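Local coordinates for protein arylesterase (Sulfolobus solfataricus, PDB 5L2P) that hydrolyses aromatic esters, p-nitrophenyl esters of fatty acids and organophosphates such as paraoxon, as a serine esterase of the GDXG lipolytic family, at residues E29-V34 and A117-F122; V112-A117 and P123-D128; A164-A169 and T177-V182; R263-E266 and P270-S273. All coordinates share one frame; numbering follows the deposited sequence.

Contact 1 is the least buried of the four: a long arginine from helix 27-39 spans to the loop after strand 108-112, and a salt bridge does most of the holding. Contact 2 ties that same loop to the start of helix 124-138; it shares Ala-117 with contact 1 and is buried, and apolar packing accompanies its ion pair. Contacts 3 and 4 repeat one topology, a helix against the following strand of the central sheet, but contact 3 is interior whereas contact 4 lies at an edge strand, covered in part by a neighbouring subunit. No salt bridge crosses either: contact 3 is a polar approach, contact 4 van der Waals packing. Contact 2 reaches contact 3 through Val-126 and Leu-168.

Contact 1 (E29-V34 and A117-F122); sequences EIRQKV and APEYKF
Arg-31 reaches Glu-119 because its CG stands anti to the backbone N (chi1 173°) and the chain stays straight through chi2, which carries it away from helix 27-39; the bend at chi3 then turns the guanidinium. Glu-119 comes from the opposite direction, its chain bent at chi2. The pairing joins the N-terminal helical region to the loop after strand 108-112 of the alpha/beta hydrolase fold. It is an end-on, two-nitrogen salt bridge: NH1 of Arg-31 donates to OE2 of Glu-119 over 2.9 Å, and NH2 of Arg-31 donates to OE1 of Glu-119 over 3.0 Å along a nearly straight line (179°). The planes of guanidinium and carboxylate are only 16° apart, which suits a two-point pairing, and OE1 offers its syn lone pair. NE of Arg-31 bonds to the backbone O of Ile-87, a further bond that would limit rotation of the group. The loop makes a cis peptide bond before Pro-118, whose CD approaches the guanidinium obliquely. Beside that ring, the backbone O of Ala-117 lies 2.9 Å from NH2 of Arg-31, near the guanidinium plane.

Contact 2 (V112-A117 and P123-D128); sequences VDYRLA and PTAVYD
Ionic bonding between Arg-115 and Asp-128 dominates here, between the loop after strand 108-112 of the alpha/beta hydrolase fold and the start of helix 124-138. Arg-115 meets the carboxylate side-on: NE donates to OD2 of Asp-128 over 3.0 Å, and NH2 to OD1 of Asp-128 over 2.9 Å. Both bonds use syn lone pairs, and the two planes differ by just 3°. The bend of the arginine at chi3 (-78°) turns the guanidinium back alongside the carboxylate. NH1 forms a salt bridge with Asp-59, while Tyr-60 and Tyr-120 give cation-pi contacts, so the arginine probably finds partners on several sides.

Backbone bonding adds a third link: N of Arg-115 donates to the anti lone pair of the same OD2 of Asp-128, which therefore accepts twice and ties loop backbone and side chain to one helix residue.

Apolar contact is made by Ala-125 CB, 3.6 Å from Tyr-114 CD1, and by the CB atoms of Tyr-114 and Asp-128, which meet.

Aromatic stacking and a hydroxyl bond both take Tyr-114 to His-82, of the oxyanion-hole motif assigned by similarity: ring lies on ring, and OH bonds to the His-82 backbone O. The Tyr-114 side chain is about 8 Å from that of the active-site residue Ser-156.

Over one guanidinium face of Arg-115, Thr-124 CG2 sits 3.4 Å above the plane, offset toward the rim.

Contact 3 (A164-A169 and T177-V182); sequences ATSLLA and TAQVPV
Ser-166 OG is the polar atom at the centre of this contact: it bonds to the backbone O of Val-162, one turn earlier in helix 157-171, and lies 3.2 Å from OE1 of Gln-179 on strand 178-182. The first of these is a hydrogen bond; the second is best described as a close polar approach. Serine and glutamine belong to the beta-alpha-beta unit formed by strand 150-155, helix 157-171 and strand 178-182, part of the parallel portion of the alpha/beta hydrolase sheet, and the contact lies where the helix packs on the strand that follows it.

The glutamine crosses the gap by its torsions. CG stands between the backbone N and the carbonyl carbon (chi1 57°), and beyond CG the chain is extended, which brings a face of the amide under the hydroxyl. OG lies over that face, nearly above OE1: CD of Gln-179 is 3.6 Å from Ser-166 OG, whereas NE2 of Gln-179 is farther, at 4.0 Å. NE2 has its own partner, the backbone O of Pro-241; that bond is consistent with the assignment of OE1 and NE2, and fixes the amide so that its face is turned to OG. Leu-240 and Pro-241 of a loop also pack on Ser-166.

A carbonyl acceptor such as Val-162 O calls for the hydroxyl proton of Ser-166. With that proton directed along the helix, the approach to OE1 would bring together two oxygen atoms that are each electron-rich, and Ser-166 OG and Gln-179 NE2 are probably satisfied mainly by their backbone partners rather than by one another.

Contact 4 (R263-E266 and P270-S273); sequences RLME and PTLS
Met-265 and Thr-271 meet without any flat side chain between them; the planar group involved is the peptide after Thr-271, and the Met-265 methyl stands off its plane, over and just beyond the oxygen end of the carbonyl rather than over the peptide face, with CE of Met-265 3.6 Å from the backbone O of Thr-271. The contact belongs to the beta-alpha-beta unit of strand 242-248, helix 254-266 and strand 271-276, at the edge of the alpha/beta hydrolase sheet within this chain.

Packing is by van der Waals contact. Met-265 has CG beside its backbone N (chi1 -79°) and is extended beyond it, so its chain runs over the threonine: CG of Met-265 is 3.8 Å from CB of Thr-271, and the Met-265 methyl CE continues to CB of Ser-273 at 4.3 Å. The hydroxyl of Thr-271 is engaged elsewhere, with the backbone O of Val-269. Leu-264 and Thr-271 both also touch Ala-243 of the adjacent strand. A second subunit adjoins this edge: its Asn-277 bonds to Ser-273 OG, and its Asp-4 packs on Met-265. On the helix side, CB of Leu-264 rests 3.6 Å from OG1 of Thr-271.

Contact 1 (E29-V34 and A117-F122)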
loop_
_atom_site.group_PDB
_atom_site.type_symbol
_atom_site.label_atom_id
_atom_site.label_comp_id
_atom_site.label_asym_id
_atom_site.label_seq_id
_atom_site.Cartn_x
_atom_site.Cartn_y
_atom_site.Cartn_z
ATOM N N GLU A 29 22.946 21.141 23.854
ATOM C CA GLU A 29 22.363 20.290 24.887
ATOM C C GLU A 29 21.384 19.257 24.307
ATOM O O GLU A 29 21.320 18.141 24.793
ATOM C CB GLU A 29 21.687 21.121 25.973
ATOM C CG GLU A 29 22.632 22.097 26.642
ATOM C CD GLU A 29 23.884 21.427 27.199
ATOM O OE1 GLU A 29 23.738 20.491 28.023
ATOM O OE2 GLU A 29 25.012 21.823 26.807
ATOM N N ILE A 30 20.651 19.633 23.259
ATOM C CA ILE A 30 19.773 18.691 22.544
ATOM C C ILE A 30 20.588 17.596 21.854
ATOM O O ILE A 30 20.236 16.416 21.923
ATOM C CB ILE A 30 18.842 19.409 21.532
ATOM C CG1 ILE A 30 17.829 20.274 22.309
ATOM C CG2 ILE A 30 18.096 18.401 20.655
ATOM C CD1 ILE A 30 17.149 21.328 21.483
ATOM N N ARG A 31 21.684 17.997 21.219
ATOM C CA ARG A 31 22.612 17.049 20.596
ATOM C C ARG A 31 23.065 16.011 21.622
ATOM O O ARG A 31 22.960 14.809 21.406
ATOM C CB ARG A 31 23.809 17.793 19.980
ATOM C CG ARG A 31 24.927 16.896 19.455
ATOM C CD ARG A 31 26.076 17.718 18.864
ATOM N NE ARG A 31 25.867 18.118 17.473
ATOM C CZ ARG A 31 26.610 19.015 16.826
ATOM N NH1 ARG A 31 27.587 19.647 17.455
ATOM N NH2 ARG A 31 26.371 19.310 15.555
ATOM N N GLN A 32 23.551 16.492 22.752
ATOM C CA GLN A 32 24.037 15.631 23.826
ATOM C C GLN A 32 22.926 14.771 24.415
ATOM O O GLN A 32 23.149 13.588 24.675
ATOM C CB GLN A 32 24.674 16.507 24.909
ATOM C CG GLN A 32 25.190 15.771 26.143
ATOM C CD GLN A 32 25.951 16.685 27.082
ATOM O OE1 GLN A 32 26.490 17.707 26.660
ATOM N NE2 GLN A 32 26.004 16.321 28.357
ATOM N N LYS A 33 21.741 15.336 24.633
ATOM C CA LYS A 33 20.662 14.569 25.250
ATOM C C LYS A 33 20.179 13.418 24.340
ATOM O O LYS A 33 19.853 12.341 24.838
ATOM C CB LYS A 33 19.488 15.466 25.596
ATOM C CG LYS A 33 18.658 14.992 26.788
ATOM C CD LYS A 33 17.670 16.078 27.243
ATOM C CE LYS A 33 18.305 17.233 28.036
ATOM N NZ LYS A 33 18.415 16.926 29.496
ATOM N N VAL A 34 20.133 13.647 23.018
ATOM C CA VAL A 34 19.782 12.614 22.087
ATOM C C VAL A 34 20.909 11.576 21.979
ATOM O O VAL A 34 20.652 10.374 21.885
ATOM C CB VAL A 34 19.460 13.191 20.690
ATOM C CG1 VAL A 34 19.284 12.057 19.643
ATOM C CG2 VAL A 34 18.222 14.090 20.780
ATOM N N ALA A 117 27.085 18.703 10.637
ATOM C CA ALA A 117 26.440 20.009 10.499
ATOM C C ALA A 117 25.814 20.414 11.838
ATOM O O ALA A 117 25.637 19.562 12.710
ATOM C CB ALA A 117 25.375 19.945 9.435
ATOM N N PRO A 118 25.499 21.709 12.031
ATOM C CA PRO A 118 25.701 22.853 11.147
ATOM C C PRO A 118 27.145 23.396 11.043
ATOM O O PRO A 118 27.392 24.287 10.239
ATOM C CB PRO A 118 24.805 23.920 11.786
ATOM C CG PRO A 118 24.896 23.654 13.235
ATOM C CD PRO A 118 24.965 22.144 13.343
ATOM N N GLU A 119 28.077 22.865 11.818
ATOM C CA GLU A 119 29.452 23.363 11.793
ATOM C C GLU A 119 30.059 23.099 10.415
ATOM O O GLU A 119 30.646 23.974 9.820
ATOM C CB GLU A 119 30.306 22.689 12.882
ATOM C CG GLU A 119 29.860 23.015 14.308
ATOM C CD GLU A 119 28.847 22.025 14.892
ATOM O OE1 GLU A 119 28.113 21.349 14.115
ATOM O OE2 GLU A 119 28.744 21.948 16.136
ATOM N N TYR A 120 29.923 21.879 9.923
ATOM C CA TYR A 120 30.467 21.491 8.630
ATOM C C TYR A 120 29.342 20.979 7.744
ATOM O O TYR A 120 28.712 19.949 8.028
ATOM C CB TYR A 120 31.514 20.414 8.803
ATOM C CG TYR A 120 32.691 20.875 9.610
ATOM C CD1 TYR A 120 32.704 20.717 11.014
ATOM C CD2 TYR A 120 33.790 21.478 8.997
ATOM C CE1 TYR A 120 33.782 21.125 11.766
ATOM C CE2 TYR A 120 34.874 21.903 9.751
ATOM C CZ TYR A 120 34.874 21.715 11.130
ATOM O OH TYR A 120 35.960 22.125 11.883
ATOM N N LYS A 121 29.077 21.726 6.684
ATOM C CA LYS A 121 27.957 21.454 5.831
ATOM C C LYS A 121 28.344 20.431 4.774
ATOM O O LYS A 121 29.530 20.128 4.592
ATOM C CB LYS A 121 27.470 22.736 5.154
ATOM C CG LYS A 121 26.663 23.632 6.088
ATOM C CD LYS A 121 25.917 24.698 5.308
ATOM C CE LYS A 121 25.139 25.578 6.245
ATOM N NZ LYS A 121 23.815 24.983 6.553
ATOM N N PHE A 122 27.323 19.895 4.094
ATOM C CA PHE A 122 27.520 19.114 2.899
ATOM C C PHE A 122 28.499 19.838 1.955
ATOM O O PHE A 122 28.388 21.046 1.770
ATOM C CB PHE A 122 26.168 18.904 2.205
ATOM C CG PHE A 122 26.265 18.273 0.853
ATOM C CD1 PHE A 122 26.297 16.904 0.704
ATOM C CD2 PHE A 122 26.308 19.070 -0.287
ATOM C CE1 PHE A 122 26.368 16.330 -0.568
ATOM C CE2 PHE A 122 26.385 18.501 -1.562
ATOM C CZ PHE A 122 26.422 17.128 -1.703
#

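Contact 2 (V112-A117 and P123-D128)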
loop_
_atom_site.group_PDB
_atom_site.type_symbol
_atom_site.label_atom_id
_atom_site.label_comp_id
_atom_site.label_asym_id
_atom_site.label_seq_id
_atom_site.Cartn_x
_atom_site.Cartn_y
_atom_site.Cartn_z
ATOM N N VAL A 112 33.627 5.522 12.025
ATOM C CA VAL A 112 34.176 6.839 11.717
ATOM C C VAL A 112 33.392 7.989 12.390
ATOM O O VAL A 112 32.147 8.020 12.332
ATOM C CB VAL A 112 34.198 7.077 10.203
ATOM C CG1 VAL A 112 34.968 8.356 9.857
ATOM C CG2 VAL A 112 34.803 5.876 9.481
ATOM N N ASP A 113 34.108 8.907 13.029
ATOM C CA ASP A 113 33.519 10.168 13.530
ATOM C C ASP A 113 33.622 11.302 12.523
ATOM O O ASP A 113 34.398 12.225 12.718
ATOM C CB ASP A 113 34.197 10.613 14.844
ATOM C CG ASP A 113 33.382 10.319 16.049
ATOM O OD1 ASP A 113 32.160 10.042 15.926
ATOM O OD2 ASP A 113 33.986 10.400 17.121
ATOM N N TYR A 114 32.842 11.222 11.452
ATOM C CA TYR A 114 32.846 12.252 10.412
ATOM C C TYR A 114 32.324 13.552 10.977
ATOM O O TYR A 114 31.548 13.573 11.925
ATOM C CB TYR A 114 32.013 11.805 9.174
ATOM C CG TYR A 114 30.588 11.426 9.494
ATOM C CD1 TYR A 114 29.593 12.396 9.547
ATOM C CD2 TYR A 114 30.239 10.108 9.775
ATOM C CE1 TYR A 114 28.291 12.067 9.869
ATOM C CE2 TYR A 114 28.922 9.759 10.087
ATOM C CZ TYR A 114 27.959 10.739 10.134
ATOM O OH TYR A 114 26.670 10.422 10.423
ATOM N N ARG A 115 32.735 14.651 10.361
ATOM C CA ARG A 115 32.298 15.981 10.812
ATOM C C ARG A 115 30.835 16.239 10.509
ATOM O O ARG A 115 30.338 15.858 9.444
ATOM C CB ARG A 115 33.159 17.076 10.192
ATOM C CG ARG A 115 34.522 17.191 10.824
ATOM C CD ARG A 115 35.388 18.178 10.065
ATOM N NE ARG A 115 35.927 17.604 8.861
ATOM C CZ ARG A 115 36.768 18.210 8.025
ATOM N NH1 ARG A 115 37.196 19.422 8.268
ATOM N NH2 ARG A 115 37.193 17.573 6.942
ATOM N N LEU A 116 30.187 16.934 11.440
ATOM C CA LEU A 116 28.747 17.125 11.453
ATOM C C LEU A 116 28.315 18.563 11.151
ATOM O O LEU A 116 29.078 19.524 11.379
ATOM C CB LEU A 116 28.187 16.747 12.831
ATOM C CG LEU A 116 28.527 15.341 13.338
ATOM C CD1 LEU A 116 27.929 15.127 14.710
ATOM C CD2 LEU A 116 28.027 14.276 12.376
ATOM N N ALA A 117 27.085 18.703 10.637
ATOM C CA ALA A 117 26.440 20.009 10.499
ATOM C C ALA A 117 25.814 20.414 11.838
ATOM O O ALA A 117 25.637 19.562 12.710
ATOM C CB ALA A 117 25.375 19.945 9.435
ATOM N N PRO A 123 29.437 19.107 1.341
ATOM C CA PRO A 123 29.630 17.649 1.350
ATOM C C PRO A 123 30.717 17.111 2.324
ATOM O O PRO A 123 31.256 16.043 2.079
ATOM C CB PRO A 123 30.041 17.379 -0.109
ATOM C CG PRO A 123 30.874 18.566 -0.430
ATOM C CD PRO A 123 30.321 19.748 0.358
ATOM N N THR A 124 31.000 17.821 3.411
ATOM C CA THR A 124 32.114 17.479 4.301
ATOM C C THR A 124 32.018 16.065 4.843
ATOM O O THR A 124 32.958 15.289 4.711
ATOM C CB THR A 124 32.188 18.452 5.510
ATOM O OG1 THR A 124 32.270 19.803 5.060
ATOM C CG2 THR A 124 33.424 18.178 6.394
ATOM N N ALA A 125 30.868 15.711 5.415
ATOM C CA ALA A 125 30.621 14.326 5.911
ATOM C C ALA A 125 30.878 13.241 4.869
ATOM O O ALA A 125 31.441 12.186 5.187
ATOM C CB ALA A 125 29.196 14.172 6.433
ATOM N N VAL A 126 30.485 13.499 3.617
ATOM C CA VAL A 126 30.643 12.494 2.564
ATOM C C VAL A 126 32.113 12.257 2.273
ATOM O O VAL A 126 32.567 11.109 2.132
ATOM C CB VAL A 126 29.928 12.894 1.260
ATOM C CG1 VAL A 126 30.138 11.817 0.193
ATOM C CG2 VAL A 126 28.442 13.129 1.534
ATOM N N TYR A 127 32.859 13.347 2.170
ATOM C CA TYR A 127 34.303 13.240 1.928
ATOM C C TYR A 127 35.102 12.727 3.126
ATOM O O TYR A 127 36.108 12.034 2.917
ATOM C CB TYR A 127 34.863 14.556 1.413
ATOM C CG TYR A 127 34.466 14.802 -0.021
ATOM C CD1 TYR A 127 34.934 13.964 -1.039
ATOM C CD2 TYR A 127 33.611 15.845 -0.367
ATOM C CE1 TYR A 127 34.553 14.157 -2.354
ATOM C CE2 TYR A 127 33.239 16.060 -1.700
ATOM C CZ TYR A 127 33.709 15.203 -2.677
ATOM O OH TYR A 127 33.373 15.370 -3.985
ATOM N N ASP A 128 34.658 13.034 4.345
ATOM C CA ASP A 128 35.307 12.472 5.531
ATOM C C ASP A 128 35.190 10.959 5.540
ATOM O O ASP A 128 36.158 10.260 5.863
ATOM C CB ASP A 128 34.704 13.015 6.854
ATOM C CG ASP A 128 35.221 14.399 7.222
ATOM O OD1 ASP A 128 36.046 14.975 6.489
ATOM O OD2 ASP A 128 34.752 14.938 8.234
#

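Contact 3 (A164-A169 and T177-V182)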
loop_
_atom_site.group_PDB
_atom_site.type_symbol
_atom_site.label_atom_id
_atom_site.label_comp_id
_atom_site.label_asym_id
_atom_site.label_seq_id
_atom_site.Cartn_x
_atom_site.Cartn_y
_atom_site.Cartn_z
ATOM N N ALA A 164 26.171 7.516 -0.888
ATOM C CA ALA A 164 26.976 8.613 -1.467
ATOM C C ALA A 164 28.423 8.175 -1.727
ATOM O O ALA A 164 28.995 8.487 -2.746
ATOM C CB ALA A 164 26.940 9.831 -0.554
ATOM N N THR A 165 28.996 7.472 -0.764
ATOM C CA THR A 165 30.321 6.895 -0.846
ATOM C C THR A 165 30.505 5.949 -1.995
ATOM O O THR A 165 31.589 5.851 -2.546
ATOM C CB THR A 165 30.532 6.051 0.425
ATOM O OG1 THR A 165 30.714 6.931 1.546
ATOM C CG2 THR A 165 31.680 5.093 0.336
ATOM N N SER A 166 29.478 5.164 -2.267
ATOM C CA SER A 166 29.523 4.180 -3.353
ATOM C C SER A 166 29.645 4.873 -4.709
ATOM O O SER A 166 30.300 4.362 -5.605
ATOM C CB SER A 166 28.262 3.329 -3.353
ATOM O OG SER A 166 28.231 2.469 -2.235
ATOM N N LEU A 167 29.015 6.035 -4.843
ATOM C CA LEU A 167 29.130 6.827 -6.060
ATOM C C LEU A 167 30.511 7.422 -6.249
ATOM O O LEU A 167 31.032 7.444 -7.381
ATOM C CB LEU A 167 28.110 7.963 -6.053
ATOM C CG LEU A 167 26.626 7.567 -6.038
ATOM C CD1 LEU A 167 25.737 8.808 -5.915
ATOM C CD2 LEU A 167 26.341 6.812 -7.318
ATOM N N LEU A 168 31.108 7.919 -5.155
ATOM C CA LEU A 168 32.485 8.390 -5.173
ATOM C C LEU A 168 33.441 7.241 -5.438
ATOM O O LEU A 168 34.460 7.418 -6.115
ATOM C CB LEU A 168 32.862 9.032 -3.849
ATOM C CG LEU A 168 32.305 10.417 -3.576
ATOM C CD1 LEU A 168 32.774 10.908 -2.226
ATOM C CD2 LEU A 168 32.767 11.392 -4.630
ATOM N N ALA A 169 33.130 6.075 -4.887
ATOM C CA ALA A 169 33.999 4.912 -5.045
ATOM C C ALA A 169 34.058 4.519 -6.507
ATOM O O ALA A 169 35.114 4.185 -7.029
ATOM C CB ALA A 169 33.498 3.737 -4.215
ATOM N N THR A 177 33.407 -4.283 -1.896
ATOM C CA THR A 177 32.780 -5.570 -2.126
ATOM C C THR A 177 31.285 -5.528 -1.865
ATOM O O THR A 177 30.534 -6.272 -2.497
ATOM C CB THR A 177 33.474 -6.711 -1.332
ATOM O OG1 THR A 177 32.897 -7.966 -1.699
ATOM C CG2 THR A 177 33.315 -6.532 0.153
ATOM N N ALA A 178 30.854 -4.673 -0.946
ATOM C CA ALA A 178 29.451 -4.586 -0.557
ATOM C C ALA A 178 29.084 -3.249 0.081
ATOM O O ALA A 178 29.934 -2.496 0.516
ATOM C CB ALA A 178 29.119 -5.701 0.406
ATOM N N GLN A 179 27.783 -2.956 0.091
ATOM C CA GLN A 179 27.244 -1.770 0.765
ATOM C C GLN A 179 25.970 -2.151 1.509
ATOM O O GLN A 179 25.110 -2.875 0.981
ATOM C CB GLN A 179 26.937 -0.664 -0.258
ATOM C CG GLN A 179 25.968 -1.084 -1.357
ATOM C CD GLN A 179 25.542 0.111 -2.187
ATOM O OE1 GLN A 179 25.303 1.214 -1.641
ATOM N NE2 GLN A 179 25.459 -0.081 -3.527
ATOM N N VAL A 180 25.844 -1.648 2.734
ATOM C CA VAL A 180 24.712 -1.972 3.565
ATOM C C VAL A 180 24.077 -0.719 4.153
ATOM O O VAL A 180 24.301 -0.398 5.310
ATOM C CB VAL A 180 25.109 -2.947 4.684
ATOM C CG1 VAL A 180 23.884 -3.458 5.429
ATOM C CG2 VAL A 180 25.845 -4.135 4.080
ATOM N N PRO A 181 23.257 -0.014 3.344
ATOM C CA PRO A 181 22.475 1.092 3.880
ATOM C C PRO A 181 21.245 0.589 4.608
ATOM O O PRO A 181 20.372 -0.060 4.015
ATOM C CB PRO A 181 22.093 1.898 2.633
ATOM C CG PRO A 181 22.160 0.932 1.512
ATOM C CD PRO A 181 23.044 -0.202 1.896
ATOM N N VAL A 182 21.181 0.890 5.898
ATOM C CA VAL A 182 20.046 0.530 6.716
ATOM C C VAL A 182 19.212 1.797 6.935
ATOM O O VAL A 182 19.723 2.863 7.297
ATOM C CB VAL A 182 20.527 -0.015 8.052
ATOM C CG1 VAL A 182 19.352 -0.320 8.984
ATOM C CG2 VAL A 182 21.379 -1.243 7.816
#

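Contact 4 (R263-E266 and P270-S273)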
loop_
_atom_site.group_PDB
_atom_site.type_symbol
_atom_site.label_atom_id
_atom_site.label_comp_id
_atom_site.label_asym_id
_atom_site.label_seq_id
_atom_site.Cartn_x
_atom_site.Cartn_y
_atom_site.Cartn_z
ATOM N N ARG A 263 16.040 0.460 -7.880
ATOM C CA ARG A 263 16.885 1.101 -8.870
ATOM C C ARG A 263 18.222 0.382 -9.090
ATOM O O ARG A 263 18.718 0.305 -10.233
ATOM C CB ARG A 263 17.133 2.574 -8.524
ATOM C CG ARG A 263 15.969 3.461 -8.900
ATOM C CD ARG A 263 15.994 3.894 -10.354
ATOM N NE ARG A 263 17.001 4.916 -10.646
ATOM C CZ ARG A 263 16.942 6.194 -10.242
ATOM N NH1 ARG A 263 15.937 6.639 -9.452
ATOM N NH2 ARG A 263 17.913 7.034 -10.607
ATOM N N LEU A 264 18.813 -0.105 -8.005
ATOM C CA LEU A 264 20.021 -0.913 -8.094
ATOM C C LEU A 264 19.742 -2.226 -8.845
ATOM O O LEU A 264 20.515 -2.602 -9.688
ATOM C CB LEU A 264 20.562 -1.232 -6.711
ATOM C CG LEU A 264 21.143 -0.025 -5.930
ATOM C CD1 LEU A 264 21.498 -0.451 -4.501
ATOM C CD2 LEU A 264 22.359 0.642 -6.559
ATOM N N MET A 265 18.646 -2.920 -8.522
ATOM C CA MET A 265 18.294 -4.166 -9.178
ATOM C C MET A 265 18.109 -3.970 -10.669
ATOM O O MET A 265 18.591 -4.772 -11.477
ATOM C CB MET A 265 17.003 -4.728 -8.628
ATOM C CG MET A 265 17.128 -5.446 -7.322
ATOM S SD MET A 265 15.475 -5.901 -6.700
ATOM C CE MET A 265 15.902 -6.444 -5.020
ATOM N N GLU A 266 17.408 -2.906 -11.021
ATOM C CA GLU A 266 17.188 -2.559 -12.398
ATOM C C GLU A 266 18.476 -2.211 -13.134
ATOM O O GLU A 266 18.566 -2.455 -14.347
ATOM C CB GLU A 266 16.241 -1.390 -12.430
ATOM C CG GLU A 266 15.601 -1.129 -13.765
ATOM C CD GLU A 266 14.678 0.075 -13.690
ATOM O OE1 GLU A 266 14.405 0.554 -12.529
ATOM O OE2 GLU A 266 14.208 0.516 -14.782
ATOM N N PRO A 270 23.481 -6.908 -8.034
ATOM C CA PRO A 270 22.838 -7.893 -7.131
ATOM C C PRO A 270 22.531 -7.295 -5.713
ATOM O O PRO A 270 23.405 -6.751 -5.033
ATOM C CB PRO A 270 23.846 -9.041 -7.045
ATOM C CG PRO A 270 25.017 -8.662 -7.864
ATOM C CD PRO A 270 24.864 -7.250 -8.354
ATOM N N THR A 271 21.267 -7.408 -5.315
ATOM C CA THR A 271 20.683 -6.665 -4.221
ATOM C C THR A 271 19.692 -7.534 -3.477
ATOM O O THR A 271 18.866 -8.204 -4.044
ATOM C CB THR A 271 19.891 -5.430 -4.729
ATOM O OG1 THR A 271 20.733 -4.597 -5.519
ATOM C CG2 THR A 271 19.412 -4.552 -3.632
ATOM N N LEU A 272 19.802 -7.496 -2.159
ATOM C CA LEU A 272 18.787 -7.971 -1.247
ATOM C C LEU A 272 18.185 -6.747 -0.592
ATOM O O LEU A 272 18.836 -5.810 -0.264
ATOM C CB LEU A 272 19.393 -8.916 -0.232
ATOM C CG LEU A 272 18.427 -9.540 0.745
ATOM C CD1 LEU A 272 17.565 -10.602 0.084
ATOM C CD2 LEU A 272 19.214 -10.135 1.926
ATOM N N SER A 273 16.890 -6.743 -0.452
ATOM C CA SER A 273 16.138 -5.656 0.103
ATOM C C SER A 273 15.032 -6.271 0.919
ATOM O O SER A 273 14.218 -7.050 0.432
ATOM C CB SER A 273 15.539 -4.804 -1.012
ATOM O OG SER A 273 14.666 -3.824 -0.482
#